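Side-chain contact in triacylglycerol lipase (Rhizopus niveus, PDB 1LGY), which hydrolyses the ester bonds of triacylglycerols and their partial glycerides, with a strong preference for the 1 and 3 positions: residues Cys235-Glu238 against Ile239-Asp243. Sequence-based numbering, arbitrary orientation.
Sequences CTSE and IETKD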
loop_
_atom_site.group_PDB
_atom_site.type_symbol
_atom_site.label_atom_id
_atom_site.label_comp_id
_atom_site.label_asym_id
_atom_site.label_seq_id
_atom_site.Cartn_x
_atom_site.Cartn_y
_atom_site.Cartn_z
ATOM N N CYS A 235 -12.024 6.016 -10.697
ATOM C CA CYS A 235 -13.045 5.043 -10.925
ATOM C C CYS A 235 -13.533 4.699 -9.539
ATOM O O CYS A 235 -13.087 3.788 -8.838
ATOM C CB CYS A 235 -12.471 3.848 -11.582
ATOM S SG CYS A 235 -12.412 3.981 -13.371
ATOM N N THR A 236 -14.539 5.472 -9.166
ATOM C CA THR A 236 -15.156 5.395 -7.862
ATOM C C THR A 236 -15.816 4.092 -7.431
ATOM O O THR A 236 -16.232 4.031 -6.266
ATOM C CB THR A 236 -16.187 6.540 -7.746
ATOM O OG1 THR A 236 -17.259 6.195 -8.621
ATOM C CG2 THR A 236 -15.596 7.913 -8.061
ATOM N N SER A 237 -15.938 3.030 -8.247
ATOM C CA SER A 237 -16.451 1.771 -7.704
ATOM C C SER A 237 -15.463 1.185 -6.705
ATOM O O SER A 237 -14.316 1.624 -6.674
ATOM C CB SER A 237 -16.625 0.729 -8.738
ATOM O OG SER A 237 -17.065 1.406 -9.899
ATOM N N GLU A 238 -15.831 0.221 -5.845
ATOM C CA GLU A 238 -14.883 -0.353 -4.880
ATOM C C GLU A 238 -14.393 -1.760 -5.237
ATOM O O GLU A 238 -13.932 -2.521 -4.379
ATOM C CB GLU A 238 -15.514 -0.410 -3.494
ATOM C CG GLU A 238 -15.676 0.917 -2.776
ATOM C CD GLU A 238 -17.040 1.120 -2.106
ATOM O OE1 GLU A 238 -17.661 0.143 -1.663
ATOM O OE2 GLU A 238 -17.482 2.277 -2.037
ATOM N N ILE A 239 -14.621 -2.093 -6.516
ATOM C CA ILE A 239 -14.198 -3.314 -7.207
ATOM C C ILE A 239 -13.662 -2.793 -8.530
ATOM O O ILE A 239 -14.203 -1.822 -9.064
ATOM C CB ILE A 239 -15.372 -4.278 -7.493
ATOM C CG1 ILE A 239 -15.916 -4.818 -6.183
ATOM C CG2 ILE A 239 -14.931 -5.439 -8.335
ATOM C CD1 ILE A 239 -14.963 -5.230 -5.031
ATOM N N GLU A 240 -12.643 -3.409 -9.120
ATOM C CA GLU A 240 -12.109 -2.773 -10.324
ATOM C C GLU A 240 -12.842 -2.921 -11.645
ATOM O O GLU A 240 -13.317 -3.979 -12.073
ATOM C CB GLU A 240 -10.647 -3.181 -10.552
ATOM C CG GLU A 240 -10.385 -4.641 -10.488
ATOM C CD GLU A 240 -9.085 -5.084 -11.114
ATOM O OE1 GLU A 240 -8.479 -4.364 -11.919
ATOM O OE2 GLU A 240 -8.689 -6.188 -10.795
ATOM N N THR A 241 -12.982 -1.674 -12.129
ATOM C CA THR A 241 -13.566 -1.313 -13.394
ATOM C C THR A 241 -12.544 -1.471 -14.496
ATOM O O THR A 241 -11.327 -1.376 -14.292
ATOM C CB THR A 241 -14.058 0.187 -13.456
ATOM O OG1 THR A 241 -12.889 0.989 -13.387
ATOM C CG2 THR A 241 -14.906 0.661 -12.288
ATOM N N LYS A 242 -13.112 -1.625 -15.687
ATOM C CA LYS A 242 -12.320 -1.549 -16.892
ATOM C C LYS A 242 -12.237 -0.093 -17.347
ATOM O O LYS A 242 -11.713 0.197 -18.418
ATOM C CB LYS A 242 -12.949 -2.424 -17.984
ATOM C CG LYS A 242 -14.426 -2.225 -18.296
ATOM C CD LYS A 242 -14.865 -3.250 -19.355
ATOM C CE LYS A 242 -16.388 -3.430 -19.511
ATOM N NZ LYS A 242 -17.058 -2.230 -19.987
ATOM N N ASP A 243 -12.748 0.871 -16.558
ATOM C CA ASP A 243 -12.739 2.263 -17.006
ATOM C C ASP A 243 -11.472 3.003 -16.656
ATOM O O ASP A 243 -11.204 4.058 -17.250
ATOM C CB ASP A 243 -13.871 3.070 -16.417
ATOM C CG ASP A 243 -15.268 2.538 -16.678
ATOM O OD1 ASP A 243 -15.521 1.869 -17.678
ATOM O OD2 ASP A 243 -16.122 2.803 -15.838
#
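I239 folds its own side chain back against the flat peptide group that joins E238 to I239. CG1 and CD1 both sit on one side of the peptide plane, CG1 3.5 Å from E238 C, while the exact position of CD1, modelled very close to E238 O, is doubtful. At the far end of the loop the carboxylate of D243 stays off C235: it is D243 CB that packs on C235 SG, at 3.5 Å.

Between these two ends T241 does most of the work, using both branches. With chi1 at 67° its hydroxyl sits over the main chain, flanked by N and C on its two sides, a rotation that brings it up against the sulfur, with T241 OG1 3.0 Å from C235 SG. The methyl goes the other way, T241 CG2 resting 3.3 Å from S237 OG. T241 OG1 also accepts a weak bond from D243 N (3.2 Å, 143° at the hydrogen), which makes a loose ST turn and is consistent with D243 CB lying beside the sulfur.

No hydrogen bond joins 235-238 to 239-243, although the two legs run nearly antiparallel, their end-to-end directions 167° apart. The chain simply doubles back, bringing C235 CA within 6.7 Å of D243 CA, and the packing centres on half of a disulfide, since C235 SG is bonded to C244. This is a local surface fold-back, away from the catalytic triad.

The E240 side chain leaves the turn and forms a salt bridge with R179, and its other carboxylate oxygen bonds N246. C235 ends strand 231-235, still bonded through its backbone to E222 of strand 221-227, while C235 and D243 both touch V6 of strand 6-8, so the loop leaves the large mixed sheet beside strand 6-8, one of its two edge strands.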